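Local structure of kinetochore protein mis18 (Schizosaccharomyces pombe, 5J6P) at residues A[9-14]-A[64-69]; A[35-40]-A[88-93]. The protein belongs to a complex that recruits CENP-A to centromeres and maintains kinetochore factors, and keeps histones of the centromere's central core deacetylated. All coordinates share one frame; numbering follows the deposited sequence.

In the fold
Contact 1 and contact 2 are both surface contacts, but the centre of contact 2 lies about 3 Å from the centre of the chain and that of contact 1 about 13 Å from it, at the zinc-bearing tip. Contact 1 clamps two turns of different sheets: 9-14 joins strands 5-9 and 15-18 of the three-stranded sheet, 64-69 joins strands 57-63 and 69-76 of the six-stranded one. Contact 2 lays the 35-40 loop on strand 88-91 of that larger sheet. Metal coordination holds the first; methyl and aromatic packing holds the second. The two meet where Thr64 OG1 is hydrogen-bonded to Asn40 O, at 2.7 Å, and where Lys10 NZ makes a weak bond to Asp93 O.

Contact 1 of 2, residues A[9-14]-A[64-69]; sequences CKKCFQ and TRCNEV. With ZN (zinc ion), chain D.
Cys9 and Cys66 meet on a zinc ion, their SG atoms 3.2 Å apart, where two CxxC turns close the metal site of this Yippee-like, beta-tent domain. Cys66 SG binds the zinc at 2.2 Å, its first torsion (chi1 87°) setting the sulfur between backbone N and carbonyl carbon. Cys9 and Cys63 bind it too, and Cys12, the fourth ligand, has its SG at a longer 2.7 Å from the zinc. Beside the metal Cys12 CB packs 3.8 Å from Cys66 CB, while the aliphatic part of Lys11 lies along Cys66, CD 3.7 Å from its CB. Arg65 spreads its methylenes beside Cys12, its CB 3.9 Å from Cys12 SG, and also packs on Phe13 of the second subunit. An extended Gln14 crosses Arg65 obliquely, its amide plane 43° from the guanidinium, and reaches Thr64, whose hydroxyl bonds to Asn40 O. A long, uncharged glutamine spans both neighbours; an alanine in its place would probably open a gap beside Thr64 and cost the Arg65 side chain this contact. The backbone steadies the thiolates: Gln14 N donates to Cys12 SG, and Cys12 N to Cys9 SG at 3.6 Å with an angle of 165°.

Contact 2 of 2, residues A[35-40]-A[88-93]; sequences SDAVEN and YTFSMD
Ser35 and Tyr88 are the nearest pair of the two backbones, with their CA atoms 6.1 Å apart, and from there the segments diverge. Strand 88-91 runs antiparallel to strand 31-34, and backbone bonds pair Tyr88 with Leu34 and Phe90 with Phe32. Beyond Leu34 the chain leaves the sheet: the loop 35-40, which makes no hydrogen bond to 88-93, passes over the side chains of the strand on its way to strand 42-50, at the far edge of the six-stranded sheet of this beta-tent domain. Tyr88 does most of the touching. Its first torsion, with CG anti to the carbonyl carbon (chi1 -54°), sends the ring toward the loop. Ser35 C comes in at the ring edge, 4.1 Å from Tyr88 CD2. Asp36 CA stands obliquely, 3.7 Å from Tyr88 CE2. The Ala37 methyl lies over the centre of one face as a CH-pi contact: its CB is 4.0 Å from the Tyr88 ring centroid and only 3° off the normal. The same CB meets the edge of the Phe90 ring, 4.4 Å from CZ. Alanine suits this place, since one small apolar carbon can serve a face and an edge together. Tyrosine offers the loop a broad flat ring at a partly exposed site, whereas Phe90, wholly apolar, is buried and continues inward onto Leu34, Leu61 and Ile70. Ser35 OG bonds to Ala21 O, and within the loop Asp36 OD1 accepts a weak, bent bond (127°) from Ala37 N. Val38 turns from the strand and packs against Tyr98 of the second subunit. With no polar bond across it, the contact depends on shape and dispersion: a methyl on an aromatic face is only weakly directional, and the loop's bonds to Ala21 and Val16 are likely to matter as much in fixing its course.

Contact 1 of 2, residues A[9-14]-A[64-69]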
loop_
_atom_site.group_PDB
_atom_site.type_symbol
_atom_site.label_atom_id
_atom_site.label_comp_id
_atom_site.label_asym_id
_atom_site.label_seq_id
_atom_site.Cartn_x
_atom_site.Cartn_y
_atom_site.Cartn_z
ATOM N N CYS A 9 -4.184 -0.827 -6.968
ATOM C CA CYS A 9 -5.412 -1.067 -7.720
ATOM C C CYS A 9 -6.633 -0.978 -6.801
ATOM O O CYS A 9 -6.772 -1.760 -5.860
ATOM C CB CYS A 9 -5.363 -2.434 -8.405
ATOM S SG CYS A 9 -6.986 -3.158 -8.741
ATOM N N LYS A 10 -7.510 -0.018 -7.080
ATOM C CA LYS A 10 -8.713 0.222 -6.277
ATOM C C LYS A 10 -9.492 -1.023 -5.917
ATOM O O LYS A 10 -10.197 -1.051 -4.886
ATOM C CB LYS A 10 -9.670 1.141 -7.006
ATOM C CG LYS A 10 -9.288 2.621 -6.960
ATOM C CD LYS A 10 -10.529 3.476 -6.710
ATOM C CE LYS A 10 -10.571 4.777 -7.494
ATOM N NZ LYS A 10 -11.988 5.014 -7.894
ATOM N N LYS A 11 -9.411 -2.034 -6.787
ATOM C CA LYS A 11 -10.281 -3.182 -6.666
ATOM C C LYS A 11 -9.749 -4.199 -5.674
ATOM O O LYS A 11 -10.471 -4.601 -4.815
ATOM C CB LYS A 11 -10.422 -3.868 -8.023
ATOM C CG LYS A 11 -11.740 -4.599 -8.131
ATOM C CD LYS A 11 -11.659 -5.924 -8.840
ATOM C CE LYS A 11 -12.967 -6.685 -8.636
ATOM N NZ LYS A 11 -13.511 -7.226 -9.900
ATOM N N CYS A 12 -8.476 -4.566 -5.794
ATOM C CA CYS A 12 -7.885 -5.569 -4.912
ATOM C C CYS A 12 -6.864 -5.007 -3.919
ATOM O O CYS A 12 -6.490 -5.685 -2.961
ATOM C CB CYS A 12 -7.245 -6.690 -5.736
ATOM S SG CYS A 12 -5.659 -6.253 -6.487
ATOM N N PHE A 13 -6.411 -3.776 -4.143
ATOM C CA PHE A 13 -5.389 -3.164 -3.263
ATOM C C PHE A 13 -3.955 -3.674 -3.479
ATOM O O PHE A 13 -3.070 -3.452 -2.653
ATOM C CB PHE A 13 -5.768 -3.271 -1.784
ATOM C CG PHE A 13 -6.905 -2.388 -1.334
ATOM C CD1 PHE A 13 -7.480 -1.411 -2.134
ATOM C CD2 PHE A 13 -7.359 -2.515 -0.027
ATOM C CE1 PHE A 13 -8.501 -0.615 -1.666
ATOM C CE2 PHE A 13 -8.368 -1.710 0.451
ATOM C CZ PHE A 13 -8.951 -0.762 -0.384
ATOM N N GLN A 14 -3.700 -4.340 -4.586
ATOM C CA GLN A 14 -2.342 -4.666 -4.896
ATOM C C GLN A 14 -1.546 -3.397 -5.142
ATOM O O GLN A 14 -1.969 -2.528 -5.900
ATOM C CB GLN A 14 -2.264 -5.553 -6.133
ATOM C CG GLN A 14 -0.826 -5.917 -6.437
ATOM C CD GLN A 14 -0.673 -6.947 -7.523
ATOM O OE1 GLN A 14 -1.445 -7.003 -8.519
ATOM N NE2 GLN A 14 0.362 -7.744 -7.375
ATOM N N THR A 64 -2.444 -8.027 -12.382
ATOM C CA THR A 64 -2.274 -9.494 -12.367
ATOM C C THR A 64 -3.134 -10.240 -11.369
ATOM O O THR A 64 -3.433 -11.395 -11.599
ATOM C CB THR A 64 -0.873 -9.914 -11.981
ATOM O OG1 THR A 64 -0.467 -9.091 -10.890
ATOM C CG2 THR A 64 0.059 -9.762 -13.154
ATOM N N ARG A 65 -3.502 -9.601 -10.266
ATOM C CA ARG A 65 -4.431 -10.188 -9.317
ATOM C C ARG A 65 -5.921 -10.063 -9.688
ATOM O O ARG A 65 -6.601 -11.072 -9.723
ATOM C CB ARG A 65 -4.192 -9.607 -7.922
ATOM C CG ARG A 65 -5.114 -10.203 -6.879
ATOM C CD ARG A 65 -4.577 -10.122 -5.483
ATOM N NE ARG A 65 -3.551 -11.141 -5.300
ATOM C CZ ARG A 65 -2.300 -10.902 -4.909
ATOM N NH1 ARG A 65 -1.863 -9.643 -4.603
ATOM N NH2 ARG A 65 -1.476 -11.948 -4.802
ATOM N N CYS A 66 -6.399 -8.842 -9.903
ATOM C CA CYS A 66 -7.824 -8.604 -10.104
ATOM C C CYS A 66 -8.200 -8.451 -11.572
ATOM O O CYS A 66 -9.346 -8.137 -11.895
ATOM C CB CYS A 66 -8.273 -7.369 -9.319
ATOM S SG CYS A 66 -8.060 -5.805 -10.201
ATOM N N ASN A 67 -7.239 -8.675 -12.460
ATOM C CA ASN A 67 -7.509 -8.563 -13.924
ATOM C C ASN A 67 -8.105 -7.240 -14.439
ATOM O O ASN A 67 -8.462 -7.148 -15.569
ATOM C CB ASN A 67 -8.405 -9.702 -14.390
ATOM C CG ASN A 67 -7.802 -11.050 -14.110
ATOM O OD1 ASN A 67 -6.630 -11.295 -14.386
ATOM N ND2 ASN A 67 -8.594 -11.935 -13.545
ATOM N N GLU A 68 -8.184 -6.217 -13.618
ATOM C CA GLU A 68 -8.752 -4.982 -14.026
ATOM C C GLU A 68 -7.758 -4.245 -14.935
ATOM O O GLU A 68 -6.540 -4.321 -14.766
ATOM C CB GLU A 68 -9.061 -4.146 -12.784
ATOM C CG GLU A 68 -10.091 -3.060 -13.014
ATOM C CD GLU A 68 -11.520 -3.569 -12.980
ATOM O OE1 GLU A 68 -11.772 -4.717 -13.357
ATOM O OE2 GLU A 68 -12.407 -2.804 -12.575
ATOM N N VAL A 69 -8.309 -3.555 -15.922
ATOM C CA VAL A 69 -7.549 -2.714 -16.785
ATOM C C VAL A 69 -7.402 -1.413 -16.015
ATOM O O VAL A 69 -8.397 -0.752 -15.668
ATOM C CB VAL A 69 -8.217 -2.551 -18.172
ATOM C CG1 VAL A 69 -7.496 -1.514 -19.017
ATOM C CG2 VAL A 69 -8.183 -3.877 -18.912
HETATM ZN ZN ZN D . -6.364 -5.362 -8.935
#

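Contact 2 of 2, residues A[35-40]-A[88-93]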
loop_
_atom_site.group_PDB
_atom_site.type_symbol
_atom_site.label_atom_id
_atom_site.label_comp_id
_atom_site.label_asym_id
_atom_site.label_seq_id
_atom_site.Cartn_x
_atom_site.Cartn_y
_atom_site.Cartn_z
ATOM N N SER A 35 8.066 5.161 -14.298
ATOM C CA SER A 35 9.149 4.512 -14.986
ATOM C C SER A 35 9.400 3.128 -14.455
ATOM O O SER A 35 10.277 2.393 -14.968
ATOM C CB SER A 35 10.428 5.335 -14.790
ATOM O OG SER A 35 10.827 5.357 -13.424
ATOM N N ASP A 36 8.706 2.784 -13.373
ATOM C CA ASP A 36 8.799 1.425 -12.852
ATOM C C ASP A 36 7.544 1.010 -12.111
ATOM O O ASP A 36 6.807 1.856 -11.588
ATOM C CB ASP A 36 10.047 1.228 -11.948
ATOM C CG ASP A 36 10.549 -0.225 -11.957
ATOM O OD1 ASP A 36 9.890 -1.086 -12.586
ATOM O OD2 ASP A 36 11.600 -0.519 -11.348
ATOM N N ALA A 37 7.327 -0.307 -12.073
ATOM C CA ALA A 37 6.291 -0.889 -11.251
ATOM C C ALA A 37 6.731 -2.189 -10.684
ATOM O O ALA A 37 7.612 -2.829 -11.199
ATOM C CB ALA A 37 5.032 -1.093 -12.079
ATOM N N VAL A 38 6.035 -2.617 -9.653
ATOM C CA VAL A 38 6.333 -3.891 -9.010
ATOM C C VAL A 38 6.311 -5.034 -10.017
ATOM O O VAL A 38 5.403 -5.118 -10.847
ATOM C CB VAL A 38 5.311 -4.208 -7.909
ATOM C CG1 VAL A 38 5.627 -5.568 -7.291
ATOM C CG2 VAL A 38 5.256 -3.079 -6.864
ATOM N N GLU A 39 7.284 -5.930 -9.915
ATOM C CA GLU A 39 7.536 -6.854 -11.008
ATOM C C GLU A 39 6.309 -7.636 -11.427
ATOM O O GLU A 39 5.821 -7.477 -12.562
ATOM C CB GLU A 39 8.696 -7.796 -10.715
ATOM C CG GLU A 39 9.999 -7.317 -11.340
ATOM C CD GLU A 39 11.179 -8.160 -10.914
ATOM O OE1 GLU A 39 11.024 -9.406 -10.870
ATOM O OE2 GLU A 39 12.253 -7.574 -10.618
ATOM N N ASN A 40 5.764 -8.445 -10.535
ATOM C CA ASN A 40 4.645 -9.231 -10.996
ATOM C C ASN A 40 3.267 -8.574 -10.799
ATOM O O ASN A 40 2.248 -9.228 -11.020
ATOM C CB ASN A 40 4.775 -10.661 -10.483
ATOM C CG ASN A 40 5.905 -11.412 -11.187
ATOM O OD1 ASN A 40 6.799 -11.966 -10.542
ATOM N ND2 ASN A 40 5.892 -11.395 -12.525
ATOM N N TYR A 88 5.036 3.026 -17.687
ATOM C CA TYR A 88 3.768 2.629 -17.107
ATOM C C TYR A 88 2.874 3.818 -16.876
ATOM O O TYR A 88 3.123 4.589 -15.984
ATOM C CB TYR A 88 3.971 1.876 -15.788
ATOM C CG TYR A 88 4.898 0.686 -15.908
ATOM C CD1 TYR A 88 4.430 -0.569 -16.264
ATOM C CD2 TYR A 88 6.252 0.823 -15.652
ATOM C CE1 TYR A 88 5.297 -1.663 -16.350
ATOM C CE2 TYR A 88 7.122 -0.248 -15.742
ATOM C CZ TYR A 88 6.646 -1.490 -16.086
ATOM O OH TYR A 88 7.557 -2.517 -16.145
ATOM N N THR A 89 1.818 3.927 -17.670
ATOM C CA THR A 89 0.891 5.038 -17.607
ATOM C C THR A 89 -0.434 4.573 -17.008
ATOM O O THR A 89 -1.264 3.956 -17.673
ATOM C CB THR A 89 0.656 5.651 -19.023
ATOM O OG1 THR A 89 1.915 6.090 -19.588
ATOM C CG2 THR A 89 -0.299 6.803 -18.976
ATOM N N PHE A 90 -0.637 4.957 -15.758
ATOM C CA PHE A 90 -1.789 4.563 -14.960
ATOM C C PHE A 90 -2.981 5.499 -14.984
ATOM O O PHE A 90 -2.859 6.710 -15.040
ATOM C CB PHE A 90 -1.336 4.366 -13.508
ATOM C CG PHE A 90 -0.410 3.191 -13.334
ATOM C CD1 PHE A 90 -0.876 1.903 -13.500
ATOM C CD2 PHE A 90 0.923 3.365 -13.044
ATOM C CE1 PHE A 90 -0.018 0.809 -13.382
ATOM C CE2 PHE A 90 1.772 2.284 -12.925
ATOM C CZ PHE A 90 1.303 0.999 -13.079
ATOM N N SER A 91 -4.140 4.893 -14.855
ATOM C CA SER A 91 -5.422 5.556 -14.903
ATOM C C SER A 91 -5.816 5.982 -13.459
ATOM O O SER A 91 -5.950 5.141 -12.602
ATOM C CB SER A 91 -6.393 4.529 -15.524
ATOM O OG SER A 91 -7.612 5.085 -15.944
ATOM N N MET A 92 -5.974 7.275 -13.173
ATOM C CA MET A 92 -6.254 7.713 -11.790
ATOM C C MET A 92 -7.579 7.169 -11.298
ATOM O O MET A 92 -7.756 6.990 -10.108
ATOM C CB MET A 92 -6.334 9.232 -11.631
ATOM C CG MET A 92 -5.092 10.057 -11.948
ATOM S SD MET A 92 -5.545 11.777 -12.380
ATOM C CE MET A 92 -3.970 12.626 -12.180
ATOM N N ASP A 93 -8.509 6.922 -12.205
ATOM C CA ASP A 93 -9.839 6.408 -11.844
ATOM C C ASP A 93 -9.802 5.001 -11.307
ATOM O O ASP A 93 -10.774 4.534 -10.711
ATOM C CB ASP A 93 -10.793 6.416 -13.064
ATOM C CG ASP A 93 -11.833 7.523 -12.980
ATOM O OD1 ASP A 93 -11.484 8.650 -12.539
ATOM O OD2 ASP A 93 -13.004 7.258 -13.345
#